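Local structure of leucyl aminopeptidase (Trypanosoma brucei brucei, 5NTD) at residues V287-I291 / V292-G296; A475-F478 / I479-H482. The protein probably removes N-terminal residues, leucine among them, from peptides as an M17-family aminopeptidase, and here holds two manganese ions and the inhibitor bestatin. All coordinates share one frame; numbering follows the deposited sequence.

Contact 1: residues V287-I291 / V292-G296. With MN (manganese (II) ion), chain B; MN (manganese (II) ion), chain C; BES (2-(3-amino-2-hydroxy-4-phenyl-butyrylamino)-4-methyl-pentanoic acid), chain D.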
loop_
_atom_site.group_PDB
_atom_site.type_symbol
_atom_site.label_atom_id
_atom_site.label_comp_id
_atom_site.label_asym_id
_atom_site.label_seq_id
_atom_site.Cartn_x
_atom_site.Cartn_y
_atom_site.Cartn_z
ATOM N N VAL G 287 3.179 30.176 -22.473
ATOM C CA VAL G 287 2.021 29.585 -21.774
ATOM C C VAL G 287 2.504 28.881 -20.495
ATOM O O VAL G 287 3.374 28.066 -20.545
ATOM C CB VAL G 287 1.304 28.575 -22.669
ATOM C CG1 VAL G 287 0.043 28.062 -21.987
ATOM C CG2 VAL G 287 0.938 29.220 -23.988
ATOM N N GLY G 288 1.920 29.239 -19.374
ATOM C CA GLY G 288 2.359 28.727 -18.085
ATOM C C GLY G 288 1.278 28.014 -17.288
ATOM O O GLY G 288 0.150 28.471 -17.214
ATOM N N LYS G 289 1.649 26.869 -16.721
ATOM C CA LYS G 289 0.748 26.090 -15.829
ATOM C C LYS G 289 0.698 26.847 -14.514
ATOM O O LYS G 289 1.681 26.910 -13.774
ATOM C CB LYS G 289 1.231 24.639 -15.622
ATOM C CG LYS G 289 0.393 23.827 -14.636
ATOM C CD LYS G 289 1.008 22.448 -14.293
ATOM C CE LYS G 289 0.218 21.702 -13.205
ATOM N NZ LYS G 289 0.788 20.429 -12.679
ATOM N N GLY G 290 -0.455 27.417 -14.237
ATOM C CA GLY G 290 -0.655 28.197 -13.019
ATOM C C GLY G 290 -1.579 27.540 -12.028
ATOM O O GLY G 290 -2.598 28.097 -11.619
ATOM N N ILE G 291 -1.242 26.320 -11.660
ATOM C CA ILE G 291 -2.072 25.570 -10.691
ATOM C C ILE G 291 -1.619 26.013 -9.317
ATOM O O ILE G 291 -0.605 25.551 -8.793
ATOM C CB ILE G 291 -1.996 24.047 -10.877
ATOM C CG1 ILE G 291 -2.523 23.674 -12.271
ATOM C CG2 ILE G 291 -2.792 23.317 -9.806
ATOM C CD1 ILE G 291 -3.970 24.059 -12.567
ATOM N N VAL G 292 -2.382 26.921 -8.745
ATOM C CA VAL G 292 -2.044 27.544 -7.435
ATOM C C VAL G 292 -1.939 26.520 -6.315
ATOM O O VAL G 292 -1.188 26.699 -5.367
ATOM C CB VAL G 292 -3.031 28.650 -7.041
ATOM C CG1 VAL G 292 -2.842 29.821 -7.984
ATOM C CG2 VAL G 292 -4.469 28.167 -7.082
ATOM N N TYR G 293 -2.753 25.478 -6.434
ATOM C CA TYR G 293 -2.631 24.284 -5.605
ATOM C C TYR G 293 -3.234 23.070 -6.299
ATOM O O TYR G 293 -4.278 23.155 -6.919
ATOM C CB TYR G 293 -3.301 24.487 -4.287
ATOM C CG TYR G 293 -2.949 23.465 -3.221
ATOM C CD1 TYR G 293 -1.650 23.377 -2.708
ATOM C CD2 TYR G 293 -3.906 22.582 -2.739
ATOM C CE1 TYR G 293 -1.337 22.472 -1.729
ATOM C CE2 TYR G 293 -3.605 21.662 -1.754
ATOM C CZ TYR G 293 -2.326 21.607 -1.245
ATOM O OH TYR G 293 -2.010 20.699 -0.260
ATOM N N ASP G 294 -2.491 21.969 -6.248
ATOM C CA ASP G 294 -2.840 20.695 -6.936
ATOM C C ASP G 294 -3.107 19.695 -5.808
ATOM O O ASP G 294 -2.208 18.989 -5.370
ATOM C CB ASP G 294 -1.687 20.189 -7.867
ATOM C CG ASP G 294 -2.112 19.032 -8.822
ATOM O OD1 ASP G 294 -3.299 18.669 -8.704
ATOM O OD2 ASP G 294 -1.287 18.549 -9.738
ATOM N N CYS G 295 -4.358 19.594 -5.371
ATOM C CA CYS G 295 -4.730 18.509 -4.424
ATOM C C CYS G 295 -4.909 17.139 -5.122
ATOM O O CYS G 295 -5.050 16.135 -4.469
ATOM C CB CYS G 295 -5.977 18.870 -3.609
ATOM S SG CYS G 295 -7.581 18.471 -4.352
ATOM N N GLY G 296 -4.948 17.159 -6.448
ATOM C CA GLY G 296 -5.222 15.974 -7.290
ATOM C C GLY G 296 -6.635 15.919 -7.857
ATOM O O GLY G 296 -6.939 15.157 -8.745
HETATM MN MN MN B . -0.177 19.571 -11.076
HETATM MN MN MN C . -1.866 16.893 -10.683
HETATM N N2 BES D . 1.657 18.936 -10.507
HETATM C C1 BES D . 1.874 17.496 -10.627
HETATM C C6 BES D . 3.318 17.125 -11.046
HETATM C C7 BES D . 4.369 17.083 -9.971
HETATM C C8 BES D . 5.028 18.238 -9.574
HETATM C C12 BES D . 4.742 15.877 -9.392
HETATM C C9 BES D . 6.008 18.197 -8.586
HETATM C C11 BES D . 5.727 15.832 -8.393
HETATM C C10 BES D . 6.357 16.991 -7.982
HETATM C C2 BES D . 0.832 16.984 -11.644
HETATM O O2 BES D . -0.405 17.760 -11.677
HETATM C C3 BES D . 0.464 15.582 -11.256
HETATM O O3 BES D . -0.484 15.514 -10.438
HETATM N N1 BES D . 1.177 14.636 -11.888
HETATM C C4 BES D . 1.029 13.222 -11.711
HETATM C C13 BES D . 0.045 12.626 -12.712
HETATM C C14 BES D . -0.457 11.226 -12.360
HETATM C C15 BES D . -0.902 10.986 -10.922
HETATM C C16 BES D . -1.644 10.887 -13.228
HETATM C C5 BES D . 2.329 12.521 -11.908
HETATM O O1 BES D . 2.598 11.598 -11.139
HETATM O O4 BES D . 3.085 12.863 -12.822
#
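Lys289 NZ and Asp294 OD2 meet across one manganese ion rather than touching each other, within the two-metal centre of the M17 aminopeptidase catalytic domain. Lys289 NZ binds that ion at 2.1 Å. Asp294 OD2 lies 2.0 Å from the same manganese and equally close to the second, which makes it a bridging carboxylate oxygen. Bestatin repeats the bridge with its hydroxyl O2 and adds N2 to the lysine-bound ion and O3 to the other. Asp312, Asp371 and Glu373 complete the site.

In Lys289, CG anti to the backbone N (chi1 176°) and an extended chain beyond it carry NZ away from strand 283-291 to the metal. After Ile291 the chain turns a corner at Val292, which brings Asp294 round to face the same ion. Ile291 packs its CG2 against Asp294 CB at 3.8 Å, a nonpolar contact behind the carboxylate. The second carboxylate oxygen, OD1, accepts a hydrogen bond from Asn344 ND2, which would limit rotation of the group. A weak bond reaches Asp294 OD1 from Gly296 N, 3.2 Å away, with an N-H...O angle of 132°.

Contact 2: residues A475-F478 / I479-H482; sequences AGYF and ITTH
Tyr477 O is gripped by two donors of the following turn. Thr480 OG1 gives the shorter bond, 2.6 Å to Tyr477 O, and arrives in the carbonyl plane on a lone pair, with a C=O...O angle of 126°. Thr481 N approaches the same oxygen nearly in line with the C=O bond, so the two donors use different directions. Thr480 places its hydroxyl there by setting OG1 between its own backbone N and carbonyl carbon (chi1 67°).

Thr481 adopts the same torsion and repeats the bond one residue on: its OG1 donates to Phe478 O over 2.7 Å, again in the carbonyl plane. These contacts lie at the C-terminal end of helix 471-480. There the Thr480 hydroxyl adds a second donor to a carbonyl that keeps its main-chain bond, while Phe478 O has the Thr481 hydroxyl beside a weak main-chain bond from Thr481 N. Upstream, Thr480 N makes a regular alpha-helical bond to Gly476 O, while His482 N bonds to Ile479 O, three residues back, as the chain leaves the helix.

The side chains pack along the same turn. Thr481 CG2 sits over one face of the Tyr477 ring, 3.5 Å from Tyr477 CZ, a methyl laid on an aromatic surface with the two side chains at about a right angle. His482 NE2 lies over one face of the Phe478 ring, 3.6 Å from Phe478 CZ; the ring planes are inclined at 54°, so the pair is oblique. His482 ND1 is hydrogen-bonded to Ser361 OG, which would restrain the ring's rotation. Phe478 also touches Arg375 and Met460.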
loop_
_atom_site.group_PDB
_atom_site.type_symbol
_atom_site.label_atom_id
_atom_site.label_comp_id
_atom_site.label_asym_id
_atom_site.label_seq_id
_atom_site.Cartn_x
_atom_site.Cartn_y
_atom_site.Cartn_z
ATOM N N ALA G 475 3.140 13.499 -21.851
ATOM C CA ALA G 475 2.428 14.690 -21.329
ATOM C C ALA G 475 2.590 15.880 -22.290
ATOM O O ALA G 475 1.661 16.629 -22.556
ATOM C CB ALA G 475 2.900 15.058 -19.949
ATOM N N GLY G 476 3.792 16.014 -22.824
ATOM C CA GLY G 476 4.076 17.043 -23.830
ATOM C C GLY G 476 3.256 16.810 -25.075
ATOM O O GLY G 476 2.606 17.713 -25.598
ATOM N N TYR G 477 3.239 15.569 -25.517
ATOM C CA TYR G 477 2.475 15.202 -26.723
ATOM C C TYR G 477 1.028 15.648 -26.583
ATOM O O TYR G 477 0.438 16.199 -27.494
ATOM C CB TYR G 477 2.544 13.699 -27.023
ATOM C CG TYR G 477 1.517 13.306 -28.055
ATOM C CD1 TYR G 477 1.739 13.536 -29.410
ATOM C CD2 TYR G 477 0.278 12.789 -27.677
ATOM C CE1 TYR G 477 0.786 13.228 -30.365
ATOM C CE2 TYR G 477 -0.683 12.478 -28.626
ATOM C CZ TYR G 477 -0.420 12.703 -29.961
ATOM O OH TYR G 477 -1.382 12.426 -30.896
ATOM N N PHE G 478 0.439 15.360 -25.428
ATOM C CA PHE G 478 -0.966 15.697 -25.168
ATOM C C PHE G 478 -1.215 17.176 -25.495
ATOM O O PHE G 478 -2.178 17.549 -26.157
ATOM C CB PHE G 478 -1.369 15.427 -23.719
ATOM C CG PHE G 478 -2.773 15.840 -23.407
ATOM C CD1 PHE G 478 -3.076 17.154 -23.098
ATOM C CD2 PHE G 478 -3.810 14.916 -23.452
ATOM C CE1 PHE G 478 -4.382 17.540 -22.829
ATOM C CE2 PHE G 478 -5.123 15.296 -23.188
ATOM C CZ PHE G 478 -5.411 16.600 -22.871
ATOM N N ILE G 479 -0.336 17.993 -24.968
ATOM C CA ILE G 479 -0.430 19.458 -25.128
ATOM C C ILE G 479 -0.405 19.831 -26.625
ATOM O O ILE G 479 -1.199 20.633 -27.064
ATOM C CB ILE G 479 0.707 20.174 -24.402
ATOM C CG1 ILE G 479 0.595 19.944 -22.899
ATOM C CG2 ILE G 479 0.652 21.662 -24.706
ATOM C CD1 ILE G 479 1.872 20.264 -22.136
ATOM N N THR G 480 0.452 19.163 -27.391
ATOM C CA THR G 480 0.603 19.455 -28.828
ATOM C C THR G 480 -0.673 19.189 -29.632
ATOM O O THR G 480 -0.936 19.878 -30.602
ATOM C CB THR G 480 1.776 18.730 -29.513
ATOM O OG1 THR G 480 1.553 17.325 -29.548
ATOM C CG2 THR G 480 3.050 19.020 -28.775
ATOM N N THR G 481 -1.473 18.223 -29.195
ATOM C CA THR G 481 -2.713 17.887 -29.909
ATOM C C THR G 481 -3.704 19.058 -29.897
ATOM O O THR G 481 -4.639 19.074 -30.682
ATOM C CB THR G 481 -3.439 16.650 -29.353
ATOM O OG1 THR G 481 -3.972 16.934 -28.047
ATOM C CG2 THR G 481 -2.504 15.437 -29.310
ATOM N N HIS G 482 -3.486 20.004 -29.005
ATOM C CA HIS G 482 -4.366 21.188 -28.893
ATOM C C HIS G 482 -3.791 22.491 -29.479
ATOM O O HIS G 482 -4.350 23.562 -29.329
ATOM C CB HIS G 482 -4.769 21.366 -27.459
ATOM C CG HIS G 482 -5.430 20.150 -26.926
ATOM N ND1 HIS G 482 -6.681 19.734 -27.353
ATOM C CD2 HIS G 482 -4.974 19.189 -26.092
ATOM C CE1 HIS G 482 -6.984 18.599 -26.761
ATOM N NE2 HIS G 482 -5.971 18.249 -25.984
#

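How the contacts relate
From the N terminus, the chain first reaches contact 1, where strand 283-291 bends into strand 293-294, and closes it well before contact 2 opens near the end of helix 471-480. The two are in series, neither nested nor crossed, and each closes a local turn within the catalytic domain. Their centres are about 17 Å apart and their nearest atoms about 7 Å, without touching. Helix 374-387 links them: Leu378 and Val382 meet Val287 of contact 1 and Ile479 of contact 2. Beyond this helix, contact 1 pairs with strands 334-344 and 395-400 of the central sheet, whereas contact 2 leans on strands 460-461 and 490-495.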